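Local coordinates for protein pyridoxamine 5-phosphate-dependent dehydrase (Escherichia coli, PDB 3B8X) that removes the C3'-hydroxyl group from GDP-4-keto-6-deoxy-D-mannose in a combined transamination-deoxygenation reaction on the way to L-colitose of the O-antigen, at residues A68-K73 and Q98-R103; K105-D110 and L114-E119; I132-L137 and N142-I147. The protein carries 1 engineered substitution. All blocks are in the same frame, centred on the assembly; numbering follows the deposited sequence.

Overall arrangement
Contacts 2 and 3 are buried and lie close together, their centres 9 Å apart; contact 1 is only partly buried, its centre about 23 Å from that of contact 2 and about 21 Å from that of contact 3. All three surround the large mixed sheet. Contact 1 joins the chain following helices 58-68 and 91-99 by aromatic and apolar touches, without a hydrogen bond between its segments. Contacts 2 and 3 each link the end of a sheet strand, 103-107 or 129-135, to the start of the next helix, and there hydrogen bonds dominate: backbone to backbone in contact 2, largely through asparagine side chains in contact 3. A probable hydrogen bond from Leu-137 N to Asn-115 OD1 joins these two.

Contact 1 (A68-K73 and Q98-R103)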
ATOM      1  N   ALA B  68       4.914 -12.279   4.414  1.00 10.88           N
ATOM      2  CA  ALA B  68       4.383 -13.345   5.242  1.00 13.58           C
ATOM      3  C   ALA B  68       5.368 -14.477   5.516  1.00 17.88           C
ATOM      4  O   ALA B  68       5.315 -15.070   6.571  1.00 15.30           O
ATOM      5  CB  ALA B  68       3.131 -13.890   4.624  1.00  1.00           C
ATOM      6  N   LEU B  69       6.224 -14.799   4.550  1.00 18.87           N
ATOM      7  CA  LEU B  69       7.173 -15.885   4.697  1.00 15.06           C
ATOM      8  C   LEU B  69       8.215 -15.662   5.784  1.00 18.65           C
ATOM      9  O   LEU B  69       8.894 -16.585   6.212  1.00 14.49           O
ATOM     10  CB  LEU B  69       7.860 -16.186   3.369  1.00  6.29           C
ATOM     11  CG  LEU B  69       6.894 -16.614   2.268  1.00 19.42           C
ATOM     12  CD1 LEU B  69       7.533 -16.596   0.871  1.00 13.83           C
ATOM     13  CD2 LEU B  69       6.273 -17.948   2.603  1.00 12.68           C
ATOM     14  N   PHE B  70       8.303 -14.433   6.265  1.00 10.95           N
ATOM     15  CA  PHE B  70       9.268 -14.103   7.296  1.00  9.10           C
ATOM     16  C   PHE B  70       8.624 -14.252   8.656  1.00 18.22           C
ATOM     17  O   PHE B  70       9.294 -14.219   9.683  1.00 13.70           O
ATOM     18  CB  PHE B  70       9.767 -12.665   7.109  1.00 12.88           C
ATOM     19  CG  PHE B  70      10.712 -12.495   5.953  1.00 21.26           C
ATOM     20  CD1 PHE B  70      10.255 -12.621   4.640  1.00 18.48           C
ATOM     21  CD2 PHE B  70      12.067 -12.200   6.180  1.00 16.99           C
ATOM     22  CE1 PHE B  70      11.134 -12.533   3.581  1.00 12.30           C
ATOM     23  CE2 PHE B  70      12.970 -12.142   5.130  1.00 17.79           C
ATOM     24  CZ  PHE B  70      12.503 -12.251   3.817  1.00 14.77           C
ATOM     25  N   PHE B  71       7.305 -14.378   8.642  1.00  9.58           N
ATOM     26  CA  PHE B  71       6.479 -14.313   9.841  1.00  5.19           C
ATOM     27  C   PHE B  71       5.874 -15.621  10.253  1.00 15.52           C
ATOM     28  O   PHE B  71       5.159 -15.692  11.244  1.00 26.44           O
ATOM     29  CB  PHE B  71       5.411 -13.188   9.738  1.00  8.49           C
ATOM     30  CG  PHE B  71       5.994 -11.834   9.418  1.00 31.84           C
ATOM     31  CD1 PHE B  71       5.485 -11.060   8.399  1.00 13.51           C
ATOM     32  CD2 PHE B  71       7.095 -11.352  10.105  1.00 12.03           C
ATOM     33  CE1 PHE B  71       6.063  -9.836   8.110  1.00 17.96           C
ATOM     34  CE2 PHE B  71       7.699 -10.150   9.791  1.00 19.92           C
ATOM     35  CZ  PHE B  71       7.182  -9.385   8.793  1.00 17.51           C
ATOM     36  N   THR B  72       6.198 -16.692   9.544  1.00  9.49           N
ATOM     37  CA  THR B  72       5.591 -17.937   9.979  1.00 11.89           C
ATOM     38  C   THR B  72       6.342 -18.356  11.251  1.00 30.96           C
ATOM     39  O   THR B  72       7.487 -17.953  11.459  1.00 24.10           O
ATOM     40  CB  THR B  72       5.752 -18.964   8.895  1.00 13.30           C
ATOM     41  OG1 THR B  72       7.052 -18.781   8.317  1.00 19.13           O
ATOM     42  CG2 THR B  72       4.657 -18.735   7.818  1.00 15.52           C
ATOM     43  N   LYS B  73       5.679 -19.116  12.119  1.00 12.96           N
ATOM     44  CA  LYS B  73       6.256 -19.601  13.391  1.00 17.37           C
ATOM     45  C   LYS B  73       7.670 -20.197  13.249  1.00 11.90           C
ATOM     46  O   LYS B  73       8.584 -19.840  14.003  1.00 39.37           O
ATOM     47  CB  LYS B  73       5.282 -20.540  14.082  1.00 11.46           C
ATOM     48  CG  LYS B  73       3.920 -19.908  14.406  1.00 53.79           C
ATOM     49  CD  LYS B  73       4.108 -18.751  15.383  1.00 53.29           C
ATOM     50  CE  LYS B  73       2.857 -17.903  15.554  1.00 68.51           C
ATOM     51  NZ  LYS B  73       3.051 -16.944  16.685  1.00 29.79           N
ATOM     52  N   GLN B  98      13.821  -7.220  -2.712  1.00 16.09           N
ATOM     53  CA  GLN B  98      14.905  -6.397  -2.181  1.00  9.18           C
ATOM     54  C   GLN B  98      14.470  -5.791  -0.872  1.00 16.69           C
ATOM     55  O   GLN B  98      15.299  -5.504  -0.032  1.00 18.92           O
ATOM     56  CB  GLN B  98      15.138  -5.225  -3.120  1.00  1.37           C
ATOM     57  CG  GLN B  98      16.252  -4.258  -2.695  1.00  9.20           C
ATOM     58  CD  GLN B  98      15.767  -3.110  -1.808  1.00 14.88           C
ATOM     59  OE1 GLN B  98      14.575  -2.806  -1.718  1.00 18.01           O
ATOM     60  NE2 GLN B  98      16.709  -2.515  -1.076  1.00 12.68           N
ATOM     61  N   GLN B  99      13.180  -5.509  -0.750  1.00 13.12           N
ATOM     62  CA  GLN B  99      12.636  -4.904   0.447  1.00 14.32           C
ATOM     63  C   GLN B  99      12.733  -5.830   1.636  1.00 17.81           C
ATOM     64  O   GLN B  99      12.832  -5.366   2.755  1.00 11.76           O
ATOM     65  CB  GLN B  99      11.239  -4.375   0.190  1.00 13.08           C
ATOM     66  CG  GLN B  99      11.354  -3.162  -0.770  1.00  8.04           C
ATOM     67  CD  GLN B  99      10.063  -2.846  -1.553  1.00  6.32           C
ATOM     68  OE1 GLN B  99       9.118  -3.642  -1.568  1.00  5.28           O
ATOM     69  NE2 GLN B  99       9.995  -1.631  -2.127  1.00  6.76           N
ATOM     70  N   TYR B 100      12.783  -7.135   1.391  1.00 19.10           N
ATOM     71  CA  TYR B 100      12.952  -8.108   2.472  1.00 10.85           C
ATOM     72  C   TYR B 100      14.345  -8.694   2.553  1.00 18.77           C
ATOM     73  O   TYR B 100      14.553  -9.705   3.211  1.00 12.34           O
ATOM     74  CB  TYR B 100      11.881  -9.184   2.450  1.00  6.87           C
ATOM     75  CG  TYR B 100      10.605  -8.590   3.014  1.00 23.13           C
ATOM     76  CD1 TYR B 100       9.843  -7.682   2.263  1.00 15.31           C
ATOM     77  CD2 TYR B 100      10.250  -8.818   4.347  1.00 10.54           C
ATOM     78  CE1 TYR B 100       8.735  -7.043   2.822  1.00 10.07           C
ATOM     79  CE2 TYR B 100       9.186  -8.160   4.909  1.00  6.40           C
ATOM     80  CZ  TYR B 100       8.438  -7.277   4.155  1.00  7.26           C
ATOM     81  OH  TYR B 100       7.322  -6.733   4.746  1.00 14.76           O
ATOM     82  N   GLY B 101      15.277  -8.020   1.878  1.00 14.39           N
ATOM     83  CA  GLY B 101      16.696  -8.388   1.865  1.00 10.29           C
ATOM     84  C   GLY B 101      17.035  -9.788   1.364  1.00 22.67           C
ATOM     85  O   GLY B 101      17.961 -10.416   1.861  1.00 14.51           O
ATOM     86  N   LEU B 102      16.317 -10.268   0.360  1.00 25.54           N
ATOM     87  CA  LEU B 102      16.609 -11.576  -0.194  1.00 15.54           C
ATOM     88  C   LEU B 102      17.718 -11.540  -1.267  1.00 17.41           C
ATOM     89  O   LEU B 102      18.028 -10.497  -1.842  1.00 12.13           O
ATOM     90  CB  LEU B 102      15.343 -12.220  -0.744  1.00 12.25           C
ATOM     91  CG  LEU B 102      14.252 -12.509   0.282  1.00  9.43           C
ATOM     92  CD1 LEU B 102      12.935 -12.780  -0.537  1.00 15.74           C
ATOM     93  CD2 LEU B 102      14.650 -13.719   1.096  1.00 10.26           C
ATOM     94  N   ARG B 103      18.349 -12.677  -1.522  1.00 20.67           N
ATOM     95  CA  ARG B 103      19.371 -12.717  -2.566  1.00 13.74           C
ATOM     96  C   ARG B 103      18.585 -13.143  -3.804  1.00  9.27           C
ATOM     97  O   ARG B 103      18.054 -14.240  -3.824  1.00 15.64           O
ATOM     98  CB  ARG B 103      20.417 -13.793  -2.221  1.00 17.21           C
ATOM     99  CG  ARG B 103      21.503 -14.018  -3.273  1.00 34.94           C
ATOM    100  CD  ARG B 103      22.104 -12.695  -3.741  1.00 99.89           C
ATOM    101  NE  ARG B 103      23.348 -12.837  -4.502  1.00 33.03           N
ATOM    102  CZ  ARG B 103      24.411 -13.503  -4.074  1.00 99.89           C
ATOM    103  NH1 ARG B 103      24.379 -14.118  -2.898  1.00 99.89           N
ATOM    104  NH2 ARG B 103      25.503 -13.559  -4.826  1.00 99.89           N
TER
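Phe-70 and Tyr-100 both carry CG anti to their own carbonyl carbon (chi1 -74° and -77°), which sends the two rings across the gap to meet each other. The edge of Tyr-100 faces the ring of Phe-70 in an edge-to-face pair, with centroids 5.1 Å apart and planes at 52°. Tyr-100 CD2 stands over the middle of the Phe-70 ring, 3.8 Å above the plane. The tip of the phenylalanine, CZ, lies 3.4 Å from Tyr-100 CB and 3.3 Å from Tyr-100 O, while Leu-102 CD2 reaches the same CZ at 3.8 Å. Phe-70 itself belongs to a type I turn from Ala-68 to Phe-71, where helix 58-68 gives way to a loop. Across from it, helix 91-99 ends in a Schellman motif, with Gly-101 at positive phi as the C-prime residue and its N bonded to Gln-98 O. Tyr-100 also lies on Leu-63, Ile-66 and Ala-67 of helix 58-68, and its hydroxyl is hydrogen-bonded to that of Tyr-249. Beside the pair, the ring of Phe-71 meets Tyr-349 of the second subunit edge-to-face.

Contact 2 (K105-D110 and L114-E119); sequences KFVDID and LNIDIE
A sharp turn links strand 103-107 to helix 118-124, and a single beta bridge, Ile-109 with Ile-116, lies at its middle. Asp-117 N gives a nearly straight bond to Asp-108 O at 2.7 Å, arriving in the carbonyl plane on a lone pair. Asp-110 N bonds to Asn-115 O; the modelled 2.5 Å is unusually short and its exact value doubtful. Nearer the turn, Leu-114 N reaches Asp-110 O at 2.8 Å in a more bent bond (135° at the hydrogen). Beside the bridge, Val-107 CG1 touches Ile-116 CG1 at 3.7 Å; each lies anti to its backbone N, and the two side chains meet at a slant. Asp-110 and Asp-117 cross at about a right angle, OD2 of the first 4.0 Å from OD1 of the second. A water that donates to Asp-110 OD2 and accepts from Ile-118 N probably eases these like charges. The other oxygens have their own partners: Asp-110 OD1 takes bonds from Asn-112 N and Thr-113 N. Asp-117, at the N-cap position, caps a backbone N of the first turn with its side chain, and its OD2 also bonds Ser-120 OG. Ile-116 packs on Pro-86 of strand 82-86 and Leu-121 of helix 118-124, while Ile-109 and Leu-114 lie against Leu-364 of helix 359-367.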
ATOM      1  N   LYS B 105      18.158 -14.318  -7.636  1.00 12.97           N
ATOM      2  CA  LYS B 105      18.844 -14.986  -8.742  1.00 23.37           C
ATOM      3  C   LYS B 105      18.049 -14.897 -10.031  1.00 11.04           C
ATOM      4  O   LYS B 105      17.014 -15.569 -10.198  1.00 19.13           O
ATOM      5  CB  LYS B 105      19.066 -16.458  -8.468  1.00 21.87           C
ATOM      6  CG  LYS B 105      20.125 -17.065  -9.427  1.00 19.62           C
ATOM      7  CD  LYS B 105      20.363 -18.578  -9.153  1.00 44.71           C
ATOM      8  CE  LYS B 105      21.665 -18.900  -8.361  1.00 42.66           C
ATOM      9  NZ  LYS B 105      21.737 -20.316  -7.766  1.00 36.60           N
ATOM     10  N   PHE B 106      18.560 -14.115 -10.967  1.00 11.24           N
ATOM     11  CA  PHE B 106      17.846 -13.947 -12.216  1.00 17.45           C
ATOM     12  C   PHE B 106      18.112 -15.048 -13.211  1.00 21.25           C
ATOM     13  O   PHE B 106      19.242 -15.470 -13.395  1.00 19.50           O
ATOM     14  CB  PHE B 106      18.150 -12.599 -12.849  1.00 12.30           C
ATOM     15  CG  PHE B 106      17.601 -11.434 -12.081  1.00 27.28           C
ATOM     16  CD1 PHE B 106      18.366 -10.800 -11.112  1.00  4.64           C
ATOM     17  CD2 PHE B 106      16.325 -10.953 -12.339  1.00 14.45           C
ATOM     18  CE1 PHE B 106      17.840  -9.734 -10.366  1.00 21.09           C
ATOM     19  CE2 PHE B 106      15.830  -9.819 -11.664  1.00 14.63           C
ATOM     20  CZ  PHE B 106      16.595  -9.228 -10.663  1.00 30.06           C
ATOM     21  N   VAL B 107      17.048 -15.456 -13.887  1.00 13.41           N
ATOM     22  CA  VAL B 107      17.123 -16.477 -14.930  1.00 34.33           C
ATOM     23  C   VAL B 107      16.419 -15.994 -16.204  1.00 20.76           C
ATOM     24  O   VAL B 107      15.377 -15.357 -16.109  1.00 25.56           O
ATOM     25  CB  VAL B 107      16.433 -17.740 -14.451  1.00 23.46           C
ATOM     26  CG1 VAL B 107      16.429 -18.812 -15.533  1.00 11.79           C
ATOM     27  CG2 VAL B 107      17.133 -18.258 -13.194  1.00 25.95           C
ATOM     28  N   ASP B 108      17.002 -16.280 -17.369  1.00 16.64           N
ATOM     29  CA  ASP B 108      16.439 -15.909 -18.676  1.00 15.06           C
ATOM     30  C   ASP B 108      15.086 -16.554 -18.911  1.00 14.44           C
ATOM     31  O   ASP B 108      14.698 -17.585 -18.344  1.00 13.92           O
ATOM     32  CB  ASP B 108      17.337 -16.428 -19.819  1.00 11.23           C
ATOM     33  CG  ASP B 108      17.395 -15.489 -21.038  1.00 16.00           C
ATOM     34  OD1 ASP B 108      16.739 -14.424 -21.066  1.00 10.17           O
ATOM     35  OD2 ASP B 108      18.127 -15.807 -22.002  1.00 16.87           O
ATOM     36  N   ILE B 109      14.382 -15.946 -19.849  1.00 18.37           N
ATOM     37  CA  ILE B 109      13.072 -16.405 -20.221  1.00 20.03           C
ATOM     38  C   ILE B 109      13.220 -17.176 -21.510  1.00 15.23           C
ATOM     39  O   ILE B 109      14.281 -17.157 -22.175  1.00 13.86           O
ATOM     40  CB  ILE B 109      12.167 -15.204 -20.531  1.00 15.60           C
ATOM     41  CG1 ILE B 109      12.864 -14.281 -21.531  1.00 21.36           C
ATOM     42  CG2 ILE B 109      11.855 -14.443 -19.252  1.00 14.35           C
ATOM     43  CD1 ILE B 109      11.953 -13.763 -22.694  1.00 10.87           C
ATOM     44  N   ASP B 110      12.147 -17.889 -21.816  1.00 12.47           N
ATOM     45  CA  ASP B 110      12.027 -18.637 -23.043  1.00 18.82           C
ATOM     46  C   ASP B 110      11.409 -17.601 -23.990  1.00 14.54           C
ATOM     47  O   ASP B 110      10.413 -17.003 -23.636  1.00 18.16           O
ATOM     48  CB  ASP B 110      11.092 -19.810 -22.807  1.00 11.01           C
ATOM     49  CG  ASP B 110      10.844 -20.589 -24.065  1.00 19.28           C
ATOM     50  OD1 ASP B 110      10.397 -19.961 -25.021  1.00  9.59           O
ATOM     51  OD2 ASP B 110      11.079 -21.809 -24.127  1.00 25.99           O
ATOM     52  N   LEU B 114       7.686 -16.674 -23.286  1.00  9.58           N
ATOM     53  CA  LEU B 114       7.921 -15.417 -22.555  1.00  7.56           C
ATOM     54  C   LEU B 114       8.083 -15.676 -21.095  1.00 18.45           C
ATOM     55  O   LEU B 114       8.361 -14.747 -20.346  1.00  9.21           O
ATOM     56  CB  LEU B 114       6.811 -14.368 -22.753  1.00  5.88           C
ATOM     57  CG  LEU B 114       6.470 -13.993 -24.208  1.00  8.91           C
ATOM     58  CD1 LEU B 114       5.532 -12.797 -24.180  1.00  2.37           C
ATOM     59  CD2 LEU B 114       7.747 -13.735 -25.032  1.00  7.78           C
ATOM     60  N   ASN B 115       7.957 -16.943 -20.704  1.00 11.57           N
ATOM     61  CA  ASN B 115       8.140 -17.343 -19.288  1.00  4.43           C
ATOM     62  C   ASN B 115       9.573 -17.834 -19.026  1.00  5.75           C
ATOM     63  O   ASN B 115      10.390 -17.903 -19.973  1.00 12.35           O
ATOM     64  CB  ASN B 115       7.079 -18.362 -18.865  1.00  7.08           C
ATOM     65  CG  ASN B 115       5.693 -17.745 -18.764  1.00 20.00           C
ATOM     66  OD1 ASN B 115       5.540 -16.559 -18.495  1.00 12.89           O
ATOM     67  ND2 ASN B 115       4.684 -18.542 -19.011  1.00  9.30           N
ATOM     68  N   ILE B 116       9.903 -18.037 -17.746  1.00 17.90           N
ATOM     69  CA  ILE B 116      11.248 -18.441 -17.331  1.00 19.92           C
ATOM     70  C   ILE B 116      11.703 -19.671 -18.153  1.00  6.96           C
ATOM     71  O   ILE B 116      10.922 -20.566 -18.414  1.00 10.75           O
ATOM     72  CB  ILE B 116      11.268 -18.797 -15.840  1.00 15.44           C
ATOM     73  CG1 ILE B 116      12.717 -18.916 -15.303  1.00 10.45           C
ATOM     74  CG2 ILE B 116      10.501 -20.050 -15.649  1.00  8.98           C
ATOM     75  CD1 ILE B 116      12.869 -18.756 -13.802  1.00 12.05           C
ATOM     76  N   ASP B 117      12.939 -19.639 -18.610  1.00 15.43           N
ATOM     77  CA  ASP B 117      13.432 -20.720 -19.409  1.00 15.40           C
ATOM     78  C   ASP B 117      13.564 -21.957 -18.571  1.00 12.80           C
ATOM     79  O   ASP B 117      14.305 -21.989 -17.601  1.00 20.95           O
ATOM     80  CB  ASP B 117      14.772 -20.362 -19.996  1.00 17.24           C
ATOM     81  CG  ASP B 117      15.218 -21.394 -20.962  1.00 99.89           C
ATOM     82  OD1 ASP B 117      14.451 -21.666 -21.893  1.00 20.54           O
ATOM     83  OD2 ASP B 117      16.254 -22.020 -20.737  1.00 17.24           O
ATOM     84  N   ILE B 118      12.835 -22.992 -18.930  1.00 16.84           N
ATOM     85  CA  ILE B 118      12.898 -24.194 -18.135  1.00 23.85           C
ATOM     86  C   ILE B 118      14.287 -24.789 -17.999  1.00 40.03           C
ATOM     87  O   ILE B 118      14.780 -25.042 -16.890  1.00 18.25           O
ATOM     88  CB  ILE B 118      11.940 -25.198 -18.674  1.00 18.05           C
ATOM     89  CG1 ILE B 118      10.546 -24.617 -18.483  1.00 15.56           C
ATOM     90  CG2 ILE B 118      12.183 -26.567 -18.006  1.00  9.69           C
ATOM     91  CD1 ILE B 118      10.092 -24.622 -17.026  1.00 21.03           C
ATOM     92  N   GLU B 119      14.922 -25.027 -19.134  1.00 14.12           N
ATOM     93  CA  GLU B 119      16.257 -25.561 -19.052  1.00 20.36           C
ATOM     94  C   GLU B 119      17.117 -24.674 -18.172  1.00 19.83           C
ATOM     95  O   GLU B 119      17.843 -25.173 -17.319  1.00 17.98           O
ATOM     96  CB  GLU B 119      16.877 -25.722 -20.426  1.00 29.65           C
ATOM     97  CG  GLU B 119      16.406 -26.994 -21.081  1.00 23.26           C
ATOM     98  CD  GLU B 119      16.441 -28.199 -20.148  1.00 99.89           C
ATOM     99  OE1 GLU B 119      17.563 -28.586 -19.752  1.00 36.11           O
ATOM    100  OE2 GLU B 119      15.362 -28.767 -19.834  1.00 38.54           O
TER
HETATM  101  O   HOH W   1      10.999 -22.836 -21.562  1.00 16.25           O

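Contact 3 (I132-L137 and N142-I147)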
ATOM      1  N   ILE B 132      11.235 -20.135  -5.543  1.00 13.82           N
ATOM      2  CA  ILE B 132      11.159 -19.840  -6.958  1.00 18.98           C
ATOM      3  C   ILE B 132       9.888 -19.004  -7.132  1.00 10.55           C
ATOM      4  O   ILE B 132       8.778 -19.486  -6.928  1.00 12.49           O
ATOM      5  CB  ILE B 132      11.020 -21.122  -7.801  1.00 49.17           C
ATOM      6  CG1 ILE B 132      12.053 -22.166  -7.375  1.00 67.48           C
ATOM      7  CG2 ILE B 132      11.148 -20.808  -9.310  1.00 13.07           C
ATOM      8  CD1 ILE B 132      12.606 -22.955  -8.541  1.00 14.48           C
ATOM      9  N   LEU B 133      10.075 -17.744  -7.492  1.00 11.08           N
ATOM     10  CA  LEU B 133       8.943 -16.846  -7.730  1.00 12.53           C
ATOM     11  C   LEU B 133       8.651 -16.842  -9.249  1.00 18.55           C
ATOM     12  O   LEU B 133       9.275 -16.134 -10.037  1.00  9.56           O
ATOM     13  CB  LEU B 133       9.250 -15.430  -7.230  1.00 16.89           C
ATOM     14  CG  LEU B 133       8.183 -14.397  -7.599  1.00 19.27           C
ATOM     15  CD1 LEU B 133       6.799 -14.855  -7.118  1.00  9.24           C
ATOM     16  CD2 LEU B 133       8.504 -13.029  -7.071  1.00 17.13           C
ATOM     17  N   THR B 134       7.730 -17.705  -9.643  1.00  7.80           N
ATOM     18  CA  THR B 134       7.332 -17.859 -11.028  1.00 13.20           C
ATOM     19  C   THR B 134       6.427 -16.687 -11.335  1.00 20.79           C
ATOM     20  O   THR B 134       5.856 -16.077 -10.432  1.00 13.13           O
ATOM     21  CB  THR B 134       6.574 -19.217 -11.313  1.00 12.24           C
ATOM     22  OG1 THR B 134       5.312 -19.330 -10.603  1.00 15.32           O
ATOM     23  CG2 THR B 134       7.476 -20.405 -10.973  1.00 10.72           C
ATOM     24  N   VAL B 135       6.337 -16.353 -12.608  1.00 11.52           N
ATOM     25  CA  VAL B 135       5.463 -15.274 -13.051  1.00  4.99           C
ATOM     26  C   VAL B 135       4.839 -15.776 -14.352  1.00  8.33           C
ATOM     27  O   VAL B 135       5.569 -16.174 -15.250  1.00 17.44           O
ATOM     28  CB  VAL B 135       6.273 -14.005 -13.404  1.00 14.76           C
ATOM     29  CG1 VAL B 135       5.349 -12.930 -14.018  1.00 18.44           C
ATOM     30  CG2 VAL B 135       7.019 -13.477 -12.176  1.00  9.87           C
ATOM     31  N   ASN B 136       3.507 -15.833 -14.412  1.00 11.74           N
ATOM     32  CA  ASN B 136       2.799 -16.305 -15.612  1.00  8.24           C
ATOM     33  C   ASN B 136       2.588 -15.093 -16.499  1.00 17.85           C
ATOM     34  O   ASN B 136       1.701 -14.262 -16.253  1.00 15.41           O
ATOM     35  CB  ASN B 136       1.463 -16.980 -15.249  1.00  4.98           C
ATOM     36  CG  ASN B 136       1.662 -18.162 -14.325  1.00 18.90           C
ATOM     37  OD1 ASN B 136       2.462 -19.075 -14.635  1.00  7.84           O
ATOM     38  ND2 ASN B 136       1.037 -18.103 -13.139  1.00 11.11           N
ATOM     39  N   LEU B 137       3.461 -14.949 -17.493  1.00  7.02           N
ATOM     40  CA  LEU B 137       3.472 -13.759 -18.311  1.00  5.88           C
ATOM     41  C   LEU B 137       2.388 -13.630 -19.360  1.00 12.73           C
ATOM     42  O   LEU B 137       2.158 -14.524 -20.178  1.00  9.08           O
ATOM     43  CB  LEU B 137       4.862 -13.489 -18.913  1.00  6.90           C
ATOM     44  CG  LEU B 137       5.243 -12.001 -19.012  1.00 14.49           C
ATOM     45  CD1 LEU B 137       5.733 -11.464 -17.658  1.00  6.52           C
ATOM     46  CD2 LEU B 137       6.330 -11.788 -20.074  1.00 17.08           C
ATOM     47  N   ASN B 142       3.068 -20.909 -16.508  1.00  8.36           N
ATOM     48  CA  ASN B 142       4.324 -21.648 -16.614  1.00 12.74           C
ATOM     49  C   ASN B 142       3.986 -23.117 -16.759  1.00 28.84           C
ATOM     50  O   ASN B 142       2.866 -23.525 -16.452  1.00 10.24           O
ATOM     51  CB  ASN B 142       5.109 -21.483 -15.317  1.00 13.28           C
ATOM     52  CG  ASN B 142       5.815 -20.188 -15.267  1.00 15.83           C
ATOM     53  OD1 ASN B 142       6.974 -20.138 -15.684  1.00  9.19           O
ATOM     54  ND2 ASN B 142       5.078 -19.084 -14.953  1.00 13.61           N
ATOM     55  N   ASN B 143       4.951 -23.934 -17.168  1.00 11.42           N
ATOM     56  CA  ASN B 143       4.649 -25.343 -17.197  1.00 10.56           C
ATOM     57  C   ASN B 143       5.015 -25.870 -15.840  1.00  7.89           C
ATOM     58  O   ASN B 143       6.179 -26.139 -15.562  1.00  9.66           O
ATOM     59  CB  ASN B 143       5.367 -26.097 -18.322  1.00 18.40           C
ATOM     60  CG  ASN B 143       5.156 -27.585 -18.211  1.00 53.75           C
ATOM     61  OD1 ASN B 143       4.916 -28.084 -17.119  1.00 28.90           O
ATOM     62  ND2 ASN B 143       5.209 -28.301 -19.329  1.00 22.77           N
ATOM     63  N   PHE B 144       4.021 -25.944 -14.974  1.00 15.18           N
ATOM     64  CA  PHE B 144       4.226 -26.336 -13.588  1.00 26.11           C
ATOM     65  C   PHE B 144       4.712 -27.762 -13.368  1.00 14.97           C
ATOM     66  O   PHE B 144       5.391 -28.037 -12.394  1.00 22.12           O
ATOM     67  CB  PHE B 144       3.054 -25.909 -12.702  1.00 13.26           C
ATOM     68  CG  PHE B 144       2.975 -24.416 -12.535  1.00 14.69           C
ATOM     69  CD1 PHE B 144       2.038 -23.662 -13.227  1.00 21.34           C
ATOM     70  CD2 PHE B 144       3.918 -23.764 -11.746  1.00 13.29           C
ATOM     71  CE1 PHE B 144       2.023 -22.250 -13.111  1.00  1.00           C
ATOM     72  CE2 PHE B 144       3.886 -22.378 -11.588  1.00 15.22           C
ATOM     73  CZ  PHE B 144       2.968 -21.629 -12.286  1.00 18.22           C
ATOM     74  N   ASP B 145       4.441 -28.631 -14.336  1.00 15.28           N
ATOM     75  CA  ASP B 145       4.947 -30.004 -14.269  1.00 16.45           C
ATOM     76  C   ASP B 145       6.463 -29.934 -14.358  1.00 24.83           C
ATOM     77  O   ASP B 145       7.190 -30.458 -13.504  1.00 27.86           O
ATOM     78  CB  ASP B 145       4.450 -30.790 -15.484  1.00 47.66           C
ATOM     79  CG  ASP B 145       3.009 -31.246 -15.337  1.00 99.89           C
ATOM     80  OD1 ASP B 145       2.483 -31.212 -14.205  1.00 40.80           O
ATOM     81  OD2 ASP B 145       2.395 -31.630 -16.357  1.00 37.46           O
ATOM     82  N   GLU B 146       6.954 -29.297 -15.412  1.00 15.71           N
ATOM     83  CA  GLU B 146       8.397 -29.208 -15.549  1.00  8.81           C
ATOM     84  C   GLU B 146       8.997 -28.555 -14.323  1.00 37.96           C
ATOM     85  O   GLU B 146      10.088 -28.932 -13.871  1.00 23.09           O
ATOM     86  CB  GLU B 146       8.773 -28.351 -16.783  1.00 18.68           C
ATOM     87  CG  GLU B 146       8.289 -28.911 -18.113  1.00 99.89           C
ATOM     88  CD  GLU B 146       8.691 -30.357 -18.328  1.00 39.49           C
ATOM     89  OE1 GLU B 146       9.415 -30.623 -19.313  1.00 99.89           O
ATOM     90  OE2 GLU B 146       8.265 -31.221 -17.527  1.00 99.89           O
ATOM     91  N   ILE B 147       8.321 -27.510 -13.850  1.00 22.29           N
ATOM     92  CA  ILE B 147       8.833 -26.758 -12.714  1.00 41.91           C
ATOM     93  C   ILE B 147       8.869 -27.599 -11.453  1.00 30.17           C
ATOM     94  O   ILE B 147       9.856 -27.613 -10.714  1.00 16.36           O
ATOM     95  CB  ILE B 147       8.020 -25.495 -12.468  1.00 43.43           C
ATOM     96  CG1 ILE B 147       8.388 -24.481 -13.542  1.00 15.57           C
ATOM     97  CG2 ILE B 147       8.301 -24.946 -11.080  1.00 14.49           C
ATOM     98  CD1 ILE B 147       7.691 -23.232 -13.415  1.00 15.79           C
TER
HETATM   99  O   HOH W   2       8.263 -17.961 -14.243  1.00 13.30           O
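Three hydrogen bonds tie Asn-142 to the end of strand 129-135 and the residue that follows it, Asn-136, whose OD1 takes two of them. With its CG beside the backbone N (chi1 -59°), Asn-136 brings OD1 to Asn-142: ND2 reaches it at 2.6 Å and the backbone N of Asn-142 at 2.7 Å, from opposite faces of the acceptor's amide plane. The two amide planes stand 57° apart. The same ND2 also gives to Val-135 O at 3.0 Å, well above the carbonyl plane. Asn-142 OD1 accepts from a water that in turn takes the N-H of Val-135. Asn-143, the N-cap of helix 144-151, accepts from Glu-146 N with OD1 at 2.9 Å. Packing contacts follow. Thr-134 CG2 and Ile-147 CD1 meet tip to tip at 3.7 Å. Thr-134 OG1, bonded to Leu-159 O, lies at the edge of the Phe-144 ring, 3.5 Å from CE2. Asn-142 CB covers one face of that ring near its rim, and Phe-178 stacks with it. The contact opens the beta-alpha-beta unit 129-135, 144-151, 157-161, with the Val-135 side chain about 4 Å from the bound cofactor-sugar adduct (nearest atoms). Asn-142 ND2 giving to two carbonyl oxygens, and Asn-136 ND2 bonding Asn-162 and Glu-160, are consistent with a fixed flip of each buried amide.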